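Local structure of adenosyl-chloride synthase (Thermotoga maritima, 2ZBV) at residues Ser12-Val17 with Phe124-Arg129; Leu116-Asn121 with Gly128-Ala133. The protein binds adenosine and probably acts on S-adenosyl-L-methionine, as a SAM hydrolase or SAM-dependent halogenase. All coordinates share one frame; numbering follows the deposited sequence.

Contact 1: Ser12-Val17 with Phe124-Arg129. With ADN (adenosine), chain D.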
loop_
_atom_site.group_PDB
_atom_site.type_symbol
_atom_site.label_atom_id
_atom_site.label_comp_id
_atom_site.label_asym_id
_atom_site.label_seq_id
_atom_site.Cartn_x
_atom_site.Cartn_y
_atom_site.Cartn_z
ATOM N N SER A 12 2.436 7.215 5.922
ATOM C CA SER A 12 2.723 8.648 5.877
ATOM C C SER A 12 2.459 9.197 4.475
ATOM O O SER A 12 2.261 8.435 3.526
ATOM C CB SER A 12 4.182 8.917 6.264
ATOM O OG SER A 12 4.426 8.542 7.610
ATOM N N HIS A 13 2.467 10.520 4.355
ATOM C CA HIS A 13 2.236 11.188 3.077
ATOM C C HIS A 13 3.532 11.396 2.288
ATOM O O HIS A 13 3.517 11.971 1.197
ATOM C CB HIS A 13 1.574 12.552 3.313
ATOM C CG HIS A 13 2.432 13.515 4.076
ATOM N ND1 HIS A 13 2.489 13.534 5.452
ATOM C CD2 HIS A 13 3.300 14.463 3.650
ATOM C CE1 HIS A 13 3.355 14.452 5.845
ATOM N NE2 HIS A 13 3.863 15.030 4.770
ATOM N N TYR A 14 4.649 10.923 2.828
ATOM C CA TYR A 14 5.937 11.103 2.169
ATOM C C TYR A 14 5.992 10.531 0.763
ATOM O O TYR A 14 6.447 11.193 -0.171
ATOM C CB TYR A 14 7.057 10.479 3.006
ATOM C CG TYR A 14 7.110 10.974 4.439
ATOM C CD1 TYR A 14 6.960 12.328 4.732
ATOM C CD2 TYR A 14 7.355 10.092 5.492
ATOM C CE1 TYR A 14 7.056 12.797 6.042
ATOM C CE2 TYR A 14 7.457 10.547 6.809
ATOM C CZ TYR A 14 7.308 11.902 7.077
ATOM O OH TYR A 14 7.414 12.361 8.376
ATOM N N VAL A 15 5.538 9.298 0.603
ATOM C CA VAL A 15 5.577 8.688 -0.713
ATOM C C VAL A 15 4.765 9.513 -1.706
ATOM O O VAL A 15 5.229 9.798 -2.808
ATOM C CB VAL A 15 5.041 7.246 -0.671
ATOM C CG1 VAL A 15 4.821 6.734 -2.083
ATOM C CG2 VAL A 15 6.044 6.358 0.066
ATOM N N GLY A 16 3.562 9.910 -1.303
ATOM C CA GLY A 16 2.714 10.700 -2.181
ATOM C C GLY A 16 3.309 12.031 -2.619
ATOM O O GLY A 16 3.176 12.405 -3.785
ATOM N N VAL A 17 3.959 12.759 -1.710
ATOM C CA VAL A 17 4.531 14.053 -2.097
ATOM C C VAL A 17 5.689 13.893 -3.071
ATOM O O VAL A 17 5.882 14.733 -3.939
ATOM C CB VAL A 17 4.992 14.892 -0.869
ATOM C CG1 VAL A 17 3.791 15.265 -0.024
ATOM C CG2 VAL A 17 5.993 14.124 -0.036
ATOM N N PHE A 124 16.645 19.706 5.130
ATOM C CA PHE A 124 17.799 18.991 5.656
ATOM C C PHE A 124 17.567 17.495 5.781
ATOM O O PHE A 124 18.507 16.716 5.677
ATOM C CB PHE A 124 18.188 19.518 7.041
ATOM C CG PHE A 124 18.493 20.984 7.073
ATOM C CD1 PHE A 124 19.437 21.531 6.209
ATOM C CD2 PHE A 124 17.846 21.818 7.980
ATOM C CE1 PHE A 124 19.731 22.893 6.249
ATOM C CE2 PHE A 124 18.129 23.183 8.030
ATOM C CZ PHE A 124 19.074 23.723 7.164
ATOM N N THR A 125 16.322 17.089 6.001
ATOM C CA THR A 125 16.046 15.676 6.207
ATOM C C THR A 125 15.119 14.953 5.224
ATOM O O THR A 125 14.649 13.857 5.520
ATOM C CB THR A 125 15.517 15.453 7.644
ATOM O OG1 THR A 125 14.316 16.205 7.840
ATOM C CG2 THR A 125 16.557 15.919 8.670
ATOM N N PHE A 126 14.856 15.547 4.063
ATOM C CA PHE A 126 14.000 14.892 3.071
ATOM C C PHE A 126 14.548 15.073 1.653
ATOM O O PHE A 126 13.856 15.573 0.766
ATOM C CB PHE A 126 12.564 15.428 3.156
ATOM C CG PHE A 126 11.529 14.534 2.499
ATOM C CD1 PHE A 126 11.854 13.245 2.076
ATOM C CD2 PHE A 126 10.223 14.978 2.325
ATOM C CE1 PHE A 126 10.888 12.410 1.487
ATOM C CE2 PHE A 126 9.249 14.158 1.740
ATOM C CZ PHE A 126 9.586 12.869 1.321
ATOM N N HIS A 127 15.799 14.670 1.449
ATOM C CA HIS A 127 16.422 14.775 0.136
ATOM C C HIS A 127 15.665 13.880 -0.848
ATOM O O HIS A 127 15.704 14.099 -2.057
ATOM C CB HIS A 127 17.895 14.369 0.211
ATOM C CG HIS A 127 18.773 15.384 0.881
ATOM N ND1 HIS A 127 18.278 16.534 1.457
ATOM C CD2 HIS A 127 20.113 15.413 1.077
ATOM C CE1 HIS A 127 19.274 17.230 1.979
ATOM N NE2 HIS A 127 20.398 16.571 1.764
ATOM N N GLY A 128 14.962 12.878 -0.321
ATOM C CA GLY A 128 14.189 12.000 -1.181
ATOM C C GLY A 128 13.224 12.793 -2.053
ATOM O O GLY A 128 13.025 12.471 -3.225
ATOM N N ARG A 129 12.621 13.832 -1.484
ATOM C CA ARG A 129 11.672 14.678 -2.219
ATOM C C ARG A 129 12.340 15.833 -2.970
ATOM O O ARG A 129 11.982 16.139 -4.111
ATOM C CB ARG A 129 10.641 15.293 -1.257
ATOM C CG ARG A 129 9.734 16.357 -1.895
ATOM C CD ARG A 129 9.012 17.212 -0.844
ATOM N NE ARG A 129 9.942 18.063 -0.100
ATOM C CZ ARG A 129 9.657 18.676 1.047
ATOM N NH1 ARG A 129 8.457 18.543 1.601
ATOM N NH2 ARG A 129 10.583 19.416 1.648
HETATM O "O5'" ADN D . 14.797 11.639 4.000
HETATM C "C5'" ADN D . 14.197 10.341 4.081
HETATM C "C4'" ADN D . 15.051 9.442 4.971
HETATM O "O4'" ADN D . 15.136 9.942 6.340
HETATM C "C3'" ADN D . 14.491 8.004 5.089
HETATM O "O3'" ADN D . 15.034 7.164 4.072
HETATM C "C2'" ADN D . 14.897 7.590 6.521
HETATM O "O2'" ADN D . 15.772 6.463 6.517
HETATM C "C1'" ADN D . 15.567 8.818 7.134
HETATM N N9 ADN D . 15.140 8.978 8.535
HETATM C C8 ADN D . 13.872 9.308 8.968
HETATM N N7 ADN D . 13.835 9.361 10.263
HETATM C C5 ADN D . 15.060 9.072 10.755
HETATM C C6 ADN D . 15.618 8.972 12.060
HETATM N N6 ADN D . 14.835 9.204 13.184
HETATM N N1 ADN D . 16.925 8.648 12.178
HETATM C C2 ADN D . 17.704 8.420 11.101
HETATM N N3 ADN D . 17.217 8.504 9.859
HETATM C C4 ADN D . 15.920 8.822 9.645
#
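Tyr14 and Phe126 form a T-shaped pair, the edge of the tyrosine directed at the face of the phenylalanine, with centroids 5.6 Å apart and planes at 67°. Apolar contacts continue from the rim of Phe126: its CE2 meets Val17 CG2 at 3.7 Å, and its CZ lies 3.9 Å from Tyr14 CB. Phe126 CG stands anti to the backbone N (chi1 -162°), which sends the flat ring across to helix 14-25, where a branched valine and the tyrosine CB receive its far edge. Arg129 CB rests over the centre of one face of the Phe126 ring, 3.4 Å above its plane, and Trp8 adds a further edge-to-face ring pair. Among the polar bonds, Tyr14 OH is hydrogen-bonded to Asp178 of the second subunit; the tyrosine thus joins two roles, its ring against Phe126 and its hydroxyl bonded across the interface. On the ligand side, adenosine O5' donates to Thr125 O at 2.7 Å and sits 3.5 Å from Phe126 CA. Phe126 also occupies the N-cap position of helix 127-140. This is an aromatic wall beside the ribose end of the adenosine pocket, which Asn182, Val242 and Leu244 of the second subunit help to complete.

Contact 2: Leu116-Asn121 with Gly128-Ala133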
loop_
_atom_site.group_PDB
_atom_site.type_symbol
_atom_site.label_atom_id
_atom_site.label_comp_id
_atom_site.label_asym_id
_atom_site.label_seq_id
_atom_site.Cartn_x
_atom_site.Cartn_y
_atom_site.Cartn_z
ATOM N N LEU A 116 18.602 20.630 -11.051
ATOM C CA LEU A 116 17.729 19.468 -11.152
ATOM C C LEU A 116 16.856 19.298 -9.904
ATOM O O LEU A 116 15.906 18.506 -9.902
ATOM C CB LEU A 116 18.575 18.211 -11.359
ATOM C CG LEU A 116 19.524 18.253 -12.566
ATOM C CD1 LEU A 116 20.396 17.001 -12.581
ATOM C CD2 LEU A 116 18.712 18.367 -13.855
ATOM N N PHE A 117 17.171 20.051 -8.855
ATOM C CA PHE A 117 16.438 19.960 -7.591
ATOM C C PHE A 117 15.016 20.485 -7.663
ATOM O O PHE A 117 14.676 21.272 -8.542
ATOM C CB PHE A 117 17.193 20.715 -6.482
ATOM C CG PHE A 117 18.571 20.171 -6.194
ATOM C CD1 PHE A 117 19.068 19.070 -6.888
ATOM C CD2 PHE A 117 19.362 20.752 -5.212
ATOM C CE1 PHE A 117 20.327 18.552 -6.607
ATOM C CE2 PHE A 117 20.625 20.243 -4.920
ATOM C CZ PHE A 117 21.110 19.140 -5.618
ATOM N N TYR A 118 14.189 20.038 -6.723
ATOM C CA TYR A 118 12.795 20.461 -6.635
ATOM C C TYR A 118 12.764 21.838 -5.974
ATOM O O TYR A 118 11.901 22.661 -6.272
ATOM C CB TYR A 118 11.997 19.427 -5.823
ATOM C CG TYR A 118 10.667 19.887 -5.254
ATOM C CD1 TYR A 118 9.664 20.406 -6.073
ATOM C CD2 TYR A 118 10.401 19.761 -3.887
ATOM C CE1 TYR A 118 8.417 20.789 -5.536
ATOM C CE2 TYR A 118 9.176 20.137 -3.344
ATOM C CZ TYR A 118 8.187 20.648 -4.171
ATOM O OH TYR A 118 6.974 21.002 -3.621
ATOM N N LYS A 119 13.717 22.088 -5.082
ATOM C CA LYS A 119 13.802 23.380 -4.410
ATOM C C LYS A 119 15.230 23.897 -4.360
ATOM O O LYS A 119 16.179 23.122 -4.274
ATOM C CB LYS A 119 13.228 23.295 -2.993
ATOM C CG LYS A 119 11.721 23.124 -2.986
ATOM C CD LYS A 119 11.094 23.469 -1.646
ATOM C CE LYS A 119 11.467 22.483 -0.566
ATOM N NZ LYS A 119 10.574 22.683 0.606
ATOM N N LYS A 120 15.368 25.217 -4.421
ATOM C CA LYS A 120 16.672 25.864 -4.386
ATOM C C LYS A 120 17.409 25.486 -3.106
ATOM O O LYS A 120 18.607 25.214 -3.123
ATOM C CB LYS A 120 16.497 27.383 -4.469
ATOM C CG LYS A 120 17.800 28.167 -4.561
ATOM C CD LYS A 120 17.535 29.650 -4.808
ATOM C CE LYS A 120 16.714 30.269 -3.678
ATOM N NZ LYS A 120 16.418 31.716 -3.919
ATOM N N ASN A 121 16.676 25.468 -1.999
ATOM C CA ASN A 121 17.235 25.110 -0.698
ATOM C C ASN A 121 16.548 23.842 -0.195
ATOM O O ASN A 121 15.483 23.903 0.419
ATOM C CB ASN A 121 17.013 26.247 0.307
ATOM C CG ASN A 121 17.822 27.489 -0.021
ATOM O OD1 ASN A 121 17.384 28.610 0.242
ATOM N ND2 ASN A 121 19.015 27.296 -0.583
ATOM N N GLY A 128 14.962 12.878 -0.321
ATOM C CA GLY A 128 14.189 12.000 -1.181
ATOM C C GLY A 128 13.224 12.793 -2.053
ATOM O O GLY A 128 13.025 12.471 -3.225
ATOM N N ARG A 129 12.621 13.832 -1.484
ATOM C CA ARG A 129 11.672 14.678 -2.219
ATOM C C ARG A 129 12.340 15.833 -2.970
ATOM O O ARG A 129 11.982 16.139 -4.111
ATOM C CB ARG A 129 10.641 15.293 -1.257
ATOM C CG ARG A 129 9.734 16.357 -1.895
ATOM C CD ARG A 129 9.012 17.212 -0.844
ATOM N NE ARG A 129 9.942 18.063 -0.100
ATOM C CZ ARG A 129 9.657 18.676 1.047
ATOM N NH1 ARG A 129 8.457 18.543 1.601
ATOM N NH2 ARG A 129 10.583 19.416 1.648
ATOM N N ASP A 130 13.312 16.463 -2.316
ATOM C CA ASP A 130 13.974 17.635 -2.871
ATOM C C ASP A 130 15.125 17.432 -3.833
ATOM O O ASP A 130 15.431 18.331 -4.619
ATOM C CB ASP A 130 14.438 18.540 -1.727
ATOM C CG ASP A 130 13.303 18.929 -0.804
ATOM O OD1 ASP A 130 12.150 18.988 -1.284
ATOM O OD2 ASP A 130 13.562 19.185 0.395
ATOM N N ILE A 131 15.754 16.264 -3.780
ATOM C CA ILE A 131 16.897 15.985 -4.639
ATOM C C ILE A 131 16.801 14.692 -5.451
ATOM O O ILE A 131 16.950 14.709 -6.673
ATOM C CB ILE A 131 18.196 15.932 -3.809
ATOM C CG1 ILE A 131 18.399 17.257 -3.059
ATOM C CG2 ILE A 131 19.385 15.626 -4.725
ATOM C CD1 ILE A 131 19.671 17.304 -2.196
ATOM N N PHE A 132 16.559 13.573 -4.771
ATOM C CA PHE A 132 16.487 12.278 -5.447
ATOM C C PHE A 132 15.335 12.099 -6.420
ATOM O O PHE A 132 15.550 11.706 -7.569
ATOM C CB PHE A 132 16.456 11.143 -4.415
ATOM C CG PHE A 132 17.716 11.030 -3.604
ATOM C CD1 PHE A 132 18.950 10.873 -4.231
ATOM C CD2 PHE A 132 17.669 11.072 -2.213
ATOM C CE1 PHE A 132 20.120 10.763 -3.487
ATOM C CE2 PHE A 132 18.834 10.963 -1.453
ATOM C CZ PHE A 132 20.060 10.807 -2.088
ATOM N N ALA A 133 14.114 12.378 -5.968
ATOM C CA ALA A 133 12.952 12.208 -6.830
ATOM C C ALA A 133 13.037 13.053 -8.099
ATOM O O ALA A 133 12.891 12.533 -9.200
ATOM C CB ALA A 133 11.660 12.524 -6.060
#
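Tyr118 N donates to Asp130 O at 3.0 Å, a nearly straight bond (170°) that pins the loop to helix 127-140. That carbonyl is available to the loop because Pro134, one helical turn on, brings no amide hydrogen. The helix also widens here into a pi-type turn, in which Ala133 N bonds to Gly128 O. The Asp130 carboxylate is held by its neighbour in a side-on salt bridge, in which Arg129 NE hydrogen-bonds to Asp130 OD1 at 2.7 Å. Arg129 NH2 bonds to the syn lone pair of Asp130 OD2 at 3.2 Å, and Ser123 OG bonds to OD2 as well. Asp130 OD1 also lies at the edge of the Tyr118 ring, 3.2 Å from Tyr118 CD2. A bend in the Arg129 chain at chi3 (68°) turns the guanidinium back to the carboxylate, while NH1 is taken by Asp56 and by the backbone carbonyl of Ser234, both of the second subunit. Asp56 there also bonds Tyr118 OH, so a tyrosine suits this place, its ring crossing the arginine chain obliquely, with Tyr118 CE2 3.9 Å from Arg129 CD, and its hydroxyl reaching the partner. Cutting the arginine back to an alanine would probably leave the Asp130 carboxylate without its salt-bridge partner and Asp56 of the second subunit without its own. Lys119 NZ stands 3.4 Å from Arg129 NH2, two donors that do not bond; the nearby Asp130 carboxylate probably eases their repulsion. On the apolar side, Ile131 CG1 sits over the centre of the Phe117 ring, 4.0 Å from its centroid, in a CH-pi contact suited to a branched aliphatic chain. Together these bonds make a loop hydrogen-bonded and packed onto the start of helix 127-140, which carries a pi-type turn.

Overall arrangement
From the N terminus, the chain leaves strand 2-6 and enters helix 14-25, whose first turn meets residues 124-129, more than a hundred positions later. Contact 1 thus closes a long loop enclosing most of the six-stranded sheet. Contact 2 closes a short one: 116-121, in the loop after strand 105-110, returns within a few residues to 128-133. Its first segment lies inside the long loop, while its second runs past the end, so the two closures cross rather than nest, sharing Gly128 and Arg129. Both use helix 127-140, joining it to helix 14-25 in one case and to its own approach loop in the other. Their centres are about 10 Å apart, and both touch the second subunit.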